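Local coordinates for uncharacterized conserved protein (Thermotoga maritima, PDB 2ZBV) that binds adenosine and, as a member of the SAM hydrolase/SAM-dependent halogenase family, probably cleaves S-adenosyl-L-methionine, at residues A106-I111 with D150-Y155. Numbering follows the deposited sequence.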
ATOM      1  N   ALA A 106     -13.307  20.878 -21.158  1.00 30.43           N
ATOM      2  CA  ALA A 106     -14.689  21.047 -21.574  1.00 30.29           C
ATOM      3  C   ALA A 106     -15.424  22.014 -20.646  1.00 31.19           C
ATOM      4  O   ALA A 106     -16.212  22.847 -21.094  1.00 31.22           O
ATOM      5  CB  ALA A 106     -15.397  19.695 -21.588  1.00 28.39           C
ATOM      6  N   GLU A 107     -15.147  21.916 -19.351  1.00 30.41           N
ATOM      7  CA  GLU A 107     -15.816  22.764 -18.373  1.00 30.18           C
ATOM      8  C   GLU A 107     -15.122  22.706 -17.018  1.00 29.97           C
ATOM      9  O   GLU A 107     -14.621  21.652 -16.625  1.00 27.84           O
ATOM     10  CB  GLU A 107     -17.259  22.293 -18.217  1.00 31.32           C
ATOM     11  CG  GLU A 107     -18.109  23.068 -17.240  1.00 36.56           C
ATOM     12  CD  GLU A 107     -19.511  22.490 -17.142  1.00 41.30           C
ATOM     13  OE1 GLU A 107     -20.120  22.230 -18.202  1.00 46.23           O
ATOM     14  OE2 GLU A 107     -20.009  22.294 -16.014  1.00 42.41           O
ATOM     15  N   ILE A 108     -15.107  23.838 -16.314  1.00 28.82           N
ATOM     16  CA  ILE A 108     -14.506  23.926 -14.987  1.00 29.78           C
ATOM     17  C   ILE A 108     -15.502  24.572 -14.017  1.00 30.46           C
ATOM     18  O   ILE A 108     -16.087  25.615 -14.316  1.00 30.01           O
ATOM     19  CB  ILE A 108     -13.238  24.794 -14.978  1.00 31.05           C
ATOM     20  CG1 ILE A 108     -12.286  24.370 -16.093  1.00 32.39           C
ATOM     21  CG2 ILE A 108     -12.538  24.657 -13.633  1.00 29.74           C
ATOM     22  CD1 ILE A 108     -11.095  25.307 -16.243  1.00 34.51           C
ATOM     23  N   ARG A 109     -15.680  23.946 -12.859  1.00 29.20           N
ATOM     24  CA  ARG A 109     -16.595  24.436 -11.829  1.00 28.81           C
ATOM     25  C   ARG A 109     -15.842  24.668 -10.524  1.00 29.23           C
ATOM     26  O   ARG A 109     -14.899  23.939 -10.204  1.00 25.27           O
ATOM     27  CB  ARG A 109     -17.678  23.394 -11.542  1.00 29.57           C
ATOM     28  CG  ARG A 109     -18.571  23.053 -12.706  1.00 33.40           C
ATOM     29  CD  ARG A 109     -19.693  24.045 -12.794  1.00 33.20           C
ATOM     30  NE  ARG A 109     -20.438  23.901 -14.033  1.00 34.05           N
ATOM     31  CZ  ARG A 109     -21.492  24.642 -14.351  1.00 32.05           C
ATOM     32  NH1 ARG A 109     -21.921  25.571 -13.510  1.00 28.91           N
ATOM     33  NH2 ARG A 109     -22.097  24.470 -15.516  1.00 31.08           N
ATOM     34  N   GLU A 110     -16.246  25.685  -9.773  1.00 27.61           N
ATOM     35  CA  GLU A 110     -15.630  25.906  -8.483  1.00 27.66           C
ATOM     36  C   GLU A 110     -16.557  25.188  -7.513  1.00 28.48           C
ATOM     37  O   GLU A 110     -17.780  25.204  -7.683  1.00 30.00           O
ATOM     38  CB  GLU A 110     -15.548  27.394  -8.141  1.00 30.91           C
ATOM     39  CG  GLU A 110     -15.136  27.641  -6.688  1.00 31.14           C
ATOM     40  CD  GLU A 110     -14.664  29.058  -6.438  1.00 34.23           C
ATOM     41  OE1 GLU A 110     -15.035  29.958  -7.224  1.00 32.69           O
ATOM     42  OE2 GLU A 110     -13.929  29.272  -5.445  1.00 32.97           O
ATOM     43  N   ILE A 111     -15.983  24.520  -6.525  1.00 24.97           N
ATOM     44  CA  ILE A 111     -16.779  23.808  -5.546  1.00 25.07           C
ATOM     45  C   ILE A 111     -17.328  24.841  -4.561  1.00 29.11           C
ATOM     46  O   ILE A 111     -16.598  25.354  -3.715  1.00 27.97           O
ATOM     47  CB  ILE A 111     -15.918  22.751  -4.808  1.00 24.58           C
ATOM     48  CG1 ILE A 111     -15.387  21.725  -5.825  1.00 22.06           C
ATOM     49  CG2 ILE A 111     -16.734  22.065  -3.721  1.00 21.13           C
ATOM     50  CD1 ILE A 111     -14.471  20.662  -5.239  1.00 20.83           C
ATOM     51  N   ASP A 150     -20.474  27.434  -9.609  1.00 32.70           N
ATOM     52  CA  ASP A 150     -20.399  28.222 -10.837  1.00 34.30           C
ATOM     53  C   ASP A 150     -19.183  27.858 -11.680  1.00 34.53           C
ATOM     54  O   ASP A 150     -18.185  27.343 -11.163  1.00 32.78           O
ATOM     55  CB  ASP A 150     -20.331  29.716 -10.512  1.00 38.55           C
ATOM     56  CG  ASP A 150     -21.344  30.136  -9.466  1.00 45.25           C
ATOM     57  OD1 ASP A 150     -22.500  29.661  -9.530  1.00 48.02           O
ATOM     58  OD2 ASP A 150     -20.983  30.949  -8.583  1.00 47.57           O
ATOM     59  N   ARG A 151     -19.269  28.141 -12.977  1.00 34.20           N
ATOM     60  CA  ARG A 151     -18.170  27.872 -13.899  1.00 36.20           C
ATOM     61  C   ARG A 151     -17.024  28.853 -13.689  1.00 35.56           C
ATOM     62  O   ARG A 151     -17.211  29.944 -13.157  1.00 34.30           O
ATOM     63  CB  ARG A 151     -18.621  28.008 -15.356  1.00 38.55           C
ATOM     64  CG  ARG A 151     -19.610  26.979 -15.852  1.00 43.97           C
ATOM     65  CD  ARG A 151     -19.638  27.002 -17.373  1.00 48.00           C
ATOM     66  NE  ARG A 151     -20.634  26.095 -17.932  1.00 53.41           N
ATOM     67  CZ  ARG A 151     -21.928  26.383 -18.048  1.00 56.46           C
ATOM     68  NH1 ARG A 151     -22.388  27.563 -17.646  1.00 58.26           N
ATOM     69  NH2 ARG A 151     -22.762  25.492 -18.570  1.00 56.95           N
ATOM     70  N   LEU A 152     -15.837  28.448 -14.125  1.00 35.07           N
ATOM     71  CA  LEU A 152     -14.646  29.278 -14.051  1.00 35.51           C
ATOM     72  C   LEU A 152     -14.155  29.313 -15.488  1.00 36.37           C
ATOM     73  O   LEU A 152     -14.408  28.381 -16.248  1.00 37.67           O
ATOM     74  CB  LEU A 152     -13.593  28.636 -13.143  1.00 36.01           C
ATOM     75  CG  LEU A 152     -13.920  28.600 -11.648  1.00 36.89           C
ATOM     76  CD1 LEU A 152     -12.988  27.632 -10.935  1.00 35.21           C
ATOM     77  CD2 LEU A 152     -13.791  30.010 -11.074  1.00 34.24           C
ATOM     78  N   LEU A 153     -13.462  30.373 -15.875  1.00 37.99           N
ATOM     79  CA  LEU A 153     -12.987  30.469 -17.248  1.00 40.19           C
ATOM     80  C   LEU A 153     -11.504  30.149 -17.360  1.00 40.31           C
ATOM     81  O   LEU A 153     -10.976  29.977 -18.462  1.00 40.01           O
ATOM     82  CB  LEU A 153     -13.271  31.868 -17.801  1.00 42.77           C
ATOM     83  CG  LEU A 153     -14.732  32.320 -17.680  1.00 44.99           C
ATOM     84  CD1 LEU A 153     -14.882  33.704 -18.290  1.00 45.54           C
ATOM     85  CD2 LEU A 153     -15.657  31.317 -18.380  1.00 45.58           C
ATOM     86  N   SER A 154     -10.834  30.067 -16.216  1.00 38.86           N
ATOM     87  CA  SER A 154      -9.416  29.760 -16.205  1.00 38.05           C
ATOM     88  C   SER A 154      -9.057  28.865 -15.028  1.00 36.62           C
ATOM     89  O   SER A 154      -9.872  28.627 -14.132  1.00 35.18           O
ATOM     90  CB  SER A 154      -8.588  31.046 -16.144  1.00 39.35           C
ATOM     91  OG  SER A 154      -8.816  31.736 -14.927  1.00 42.83           O
ATOM     92  N   TYR A 155      -7.825  28.376 -15.047  1.00 34.25           N
ATOM     93  CA  TYR A 155      -7.320  27.503 -14.002  1.00 33.20           C
ATOM     94  C   TYR A 155      -5.814  27.711 -13.952  1.00 31.58           C
ATOM     95  O   TYR A 155      -5.214  28.109 -14.945  1.00 29.77           O
ATOM     96  CB  TYR A 155      -7.667  26.052 -14.346  1.00 33.44           C
ATOM     97  CG  TYR A 155      -7.034  25.555 -15.629  1.00 34.57           C
ATOM     98  CD1 TYR A 155      -5.791  24.934 -15.611  1.00 35.66           C
ATOM     99  CD2 TYR A 155      -7.669  25.719 -16.862  1.00 35.05           C
ATOM    100  CE1 TYR A 155      -5.189  24.484 -16.779  1.00 37.21           C
ATOM    101  CE2 TYR A 155      -7.072  25.270 -18.046  1.00 35.63           C
ATOM    102  CZ  TYR A 155      -5.830  24.653 -17.990  1.00 37.04           C
ATOM    103  OH  TYR A 155      -5.212  24.191 -19.130  1.00 35.72           O
TER
HETATM  104  O   HOH W   1     -15.879  26.337 -17.525  1.00 28.75           O
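Arg109 and Arg151 form a single beta bridge, as a non-hydrogen-bonded antiparallel pair, where the loop after helix 127-140 meets edge strand 105-110 of the N-terminal domain's mixed sheet. Two backbone hydrogen bonds flank the pair: Leu152 N donates to Ile108 O (2.9 Å) and Glu110 N to Asp150 O (2.9 Å). Beyond them the segments diverge, and a water bridges Ile108 N to Leu152 O.

The apolar contacts lie around Ile108 and Leu152. Ile108 CG2 and Glu110 CB both pack on Leu152 CD1, while Ile108 CD1 reaches Tyr155 CD2 at 3.5 Å.

The charged cluster involves both arginines. A bend at chi2 (-85°) folds the Arg109 chain back, and Arg109 NE makes a salt-bridging hydrogen bond of 2.6 Å to Glu107 OE2, which lies in the Arg109 guanidinium plane; Arg109 NH1 donates a hydrogen bond to Gly149 O. The Arg151 chain runs alongside, with CG over the centre of the Arg109 guanidinium. With an alanine in place of Arg109, Glu107 would probably lose its close ion-pair partner and Arg151 CG the flat group it rests on. Glu107 OE1 makes only a long salt bridge to Arg151 NE (3.9 Å), yet its carboxylate probably offsets the closeness of two like charges: Arg109 NH2 sits 3.1 Å above the Arg151 guanidinium plane.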